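Local coordinates for protein hydroxyethylphosphonate dioxygenase (Streptomyces albus, PDB 6B9R) that probably uses a non-haem iron centre and molecular oxygen to cleave 2-hydroxyethylphosphonate, converting it to hydroxymethylphosphonate, at residues E281-A286 with V291-L296. Sequence-based numbering, arbitrary orientation.
Sequences ELSALA and VSVREL
Ala286 presents its methyl group to the turn that follows its own helix, with CB 3.9 Å from Val293 CG2 and also close to Val293 N and Leu296 CD1. Val293 and Leu296 both pack against it, each also reaching back one helical turn to Leu282. In Val293, CG1 lies anti to the backbone N (chi1 171°) and meets Leu282 CB, while CG2 rests against the helix backbone, 3.7 Å from Ser283 CA. Ser283 turns its hydroxyl back to bond Trp279 O in the preceding turn. Helix 279-288 belongs to the Cro/C1-type helix-turn-helix domain, and here the chain doubles back against it: Val291 N donates an almost straight bond to Ala286 O (3.0 Å, 177° at the hydrogen), the donor standing 35° from the carbonyl plane. Leu282 and Leu296 run past each other in opposite directions, flank to flank, with Leu282 CD2 4.1 Å from Leu296 CB. Leu296, with CD1 extended away from CA, lays that methyl over the helix backbone, 3.7 Å from Ala286 N and beside Leu285 CB. Leu296 also touches Val245 of helix 238-249. Across the dimer interface, Arg294 forms a salt bridge with Glu295 of the second subunit.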
ATOM      1  N   GLU A 281      -6.556   0.813  28.570  1.00 21.58           N
ATOM      2  CA  GLU A 281      -6.348  -0.578  28.180  1.00 21.26           C
ATOM      3  C   GLU A 281      -5.720  -0.675  26.797  1.00 20.73           C
ATOM      4  O   GLU A 281      -4.820  -1.495  26.570  1.00 22.38           O
ATOM      5  CB  GLU A 281      -7.676  -1.337  28.219  1.00 21.04           C
ATOM      6  CG  GLU A 281      -8.276  -1.420  29.603  1.00 22.71           C
ATOM      7  CD  GLU A 281      -9.671  -2.025  29.611  1.00 26.70           C
ATOM      8  OE1 GLU A 281     -10.418  -1.817  28.635  1.00 24.55           O
ATOM      9  OE2 GLU A 281     -10.021  -2.713  30.597  1.00 30.21           O
ATOM     10  N   LEU A 282      -6.191   0.140  25.851  1.00 20.08           N
ATOM     11  CA  LEU A 282      -5.605   0.103  24.515  1.00 23.89           C
ATOM     12  C   LEU A 282      -4.125   0.461  24.557  1.00 29.35           C
ATOM     13  O   LEU A 282      -3.309  -0.138  23.844  1.00 22.46           O
ATOM     14  CB  LEU A 282      -6.356   1.050  23.578  1.00 21.26           C
ATOM     15  CG  LEU A 282      -7.757   0.637  23.125  1.00 27.33           C
ATOM     16  CD1 LEU A 282      -8.415   1.785  22.392  1.00 28.14           C
ATOM     17  CD2 LEU A 282      -7.695  -0.583  22.223  1.00 32.03           C
ATOM     18  N   SER A 283      -3.757   1.442  25.386  1.00 23.73           N
ATOM     19  CA  SER A 283      -2.353   1.841  25.458  1.00 28.87           C
ATOM     20  C   SER A 283      -1.498   0.717  26.015  1.00 23.04           C
ATOM     21  O   SER A 283      -0.396   0.459  25.514  1.00 22.79           O
ATOM     22  CB  SER A 283      -2.194   3.092  26.323  1.00 32.96           C
ATOM     23  OG  SER A 283      -2.947   4.169  25.809  1.00 29.96           O
ATOM     24  N   ALA A 284      -1.981   0.055  27.070  1.00 19.10           N
ATOM     25  CA  ALA A 284      -1.237  -1.039  27.681  1.00 23.56           C
ATOM     26  C   ALA A 284      -1.131  -2.226  26.730  1.00 23.35           C
ATOM     27  O   ALA A 284      -0.059  -2.827  26.592  1.00 22.39           O
ATOM     28  CB  ALA A 284      -1.902  -1.445  28.998  1.00 25.07           C
ATOM     29  N   LEU A 285      -2.231  -2.578  26.065  1.00 19.54           N
ATOM     30  CA  LEU A 285      -2.186  -3.679  25.110  1.00 20.49           C
ATOM     31  C   LEU A 285      -1.255  -3.359  23.952  1.00 19.60           C
ATOM     32  O   LEU A 285      -0.449  -4.205  23.545  1.00 19.63           O
ATOM     33  CB  LEU A 285      -3.589  -3.993  24.592  1.00 19.22           C
ATOM     34  CG  LEU A 285      -4.589  -4.564  25.597  1.00 23.78           C
ATOM     35  CD1 LEU A 285      -5.993  -4.506  25.023  1.00 21.83           C
ATOM     36  CD2 LEU A 285      -4.217  -5.997  25.975  1.00 22.81           C
ATOM     37  N   ALA A 286      -1.350  -2.143  23.408  1.00 18.42           N
ATOM     38  CA  ALA A 286      -0.492  -1.764  22.287  1.00 24.49           C
ATOM     39  C   ALA A 286       0.984  -1.887  22.646  1.00 23.23           C
ATOM     40  O   ALA A 286       1.767  -2.469  21.888  1.00 21.42           O
ATOM     41  CB  ALA A 286      -0.809  -0.343  21.827  1.00 19.76           C
ATOM     42  N   VAL A 291       3.062  -2.238  19.198  1.00 19.07           N
ATOM     43  CA  VAL A 291       2.426  -1.451  18.155  1.00 17.75           C
ATOM     44  C   VAL A 291       1.915  -0.149  18.756  1.00 20.76           C
ATOM     45  O   VAL A 291       1.765  -0.007  19.971  1.00 22.04           O
ATOM     46  CB  VAL A 291       1.273  -2.215  17.467  1.00 19.40           C
ATOM     47  CG1 VAL A 291       1.754  -3.576  16.953  1.00 23.09           C
ATOM     48  CG2 VAL A 291       0.102  -2.384  18.438  1.00 17.16           C
ATOM     49  N   SER A 292       1.671   0.815  17.880  1.00 19.93           N
ATOM     50  CA  SER A 292       0.953   2.014  18.281  1.00 25.90           C
ATOM     51  C   SER A 292      -0.518   1.687  18.497  1.00 21.98           C
ATOM     52  O   SER A 292      -1.074   0.788  17.861  1.00 17.90           O
ATOM     53  CB  SER A 292       1.089   3.102  17.212  1.00 20.20           C
ATOM     54  OG  SER A 292       0.150   4.146  17.419  1.00 36.75           O
ATOM     55  N   VAL A 293      -1.152   2.433  19.407  1.00 23.40           N
ATOM     56  CA  VAL A 293      -2.597   2.317  19.598  1.00 24.32           C
ATOM     57  C   VAL A 293      -3.314   2.393  18.259  1.00 23.87           C
ATOM     58  O   VAL A 293      -4.364   1.770  18.067  1.00 23.80           O
ATOM     59  CB  VAL A 293      -3.091   3.408  20.576  1.00 21.47           C
ATOM     60  CG1 VAL A 293      -4.613   3.456  20.611  1.00 24.29           C
ATOM     61  CG2 VAL A 293      -2.531   3.170  21.967  1.00 24.91           C
ATOM     62  N   ARG A 294      -2.735   3.124  17.303  1.00 20.60           N
ATOM     63  CA  ARG A 294      -3.297   3.220  15.959  1.00 20.37           C
ATOM     64  C   ARG A 294      -3.664   1.850  15.396  1.00 24.74           C
ATOM     65  O   ARG A 294      -4.706   1.692  14.752  1.00 23.94           O
ATOM     66  CB  ARG A 294      -2.293   3.934  15.047  1.00 26.11           C
ATOM     67  CG  ARG A 294      -2.758   4.155  13.619  1.00 31.59           C
ATOM     68  CD  ARG A 294      -1.727   4.915  12.770  1.00 23.22           C
ATOM     69  NE  ARG A 294      -2.167   4.941  11.374  1.00 25.70           N
ATOM     70  CZ  ARG A 294      -2.675   6.007  10.753  1.00 28.81           C
ATOM     71  NH1 ARG A 294      -3.075   5.903   9.493  1.00 29.26           N
ATOM     72  NH2 ARG A 294      -2.763   7.182  11.373  1.00 20.54           N
ATOM     73  N   GLU A 295      -2.831   0.836  15.647  1.00 22.52           N
ATOM     74  CA  GLU A 295      -3.023  -0.455  15.003  1.00 17.39           C
ATOM     75  C   GLU A 295      -4.104  -1.313  15.647  1.00 18.75           C
ATOM     76  O   GLU A 295      -4.486  -2.327  15.050  1.00 25.42           O
ATOM     77  CB  GLU A 295      -1.695  -1.230  14.979  1.00 17.34           C
ATOM     78  CG  GLU A 295      -0.636  -0.510  14.170  1.00 18.89           C
ATOM     79  CD  GLU A 295      -0.999  -0.421  12.685  1.00 24.17           C
ATOM     80  OE1 GLU A 295      -1.738  -1.298  12.186  1.00 21.71           O
ATOM     81  OE2 GLU A 295      -0.539   0.526  12.014  1.00 25.87           O
ATOM     82  N   LEU A 296      -4.609  -0.947  16.832  1.00 17.54           N
ATOM     83  CA  LEU A 296      -5.697  -1.682  17.471  1.00 17.71           C
ATOM     84  C   LEU A 296      -7.058  -1.042  17.231  1.00 23.87           C
ATOM     85  O   LEU A 296      -8.073  -1.582  17.685  1.00 24.21           O
ATOM     86  CB  LEU A 296      -5.444  -1.803  18.975  1.00 21.73           C
ATOM     87  CG  LEU A 296      -4.169  -2.543  19.403  1.00 19.52           C
ATOM     88  CD1 LEU A 296      -4.068  -2.561  20.940  1.00 19.82           C
ATOM     89  CD2 LEU A 296      -4.128  -3.960  18.864  1.00 24.68           C
TER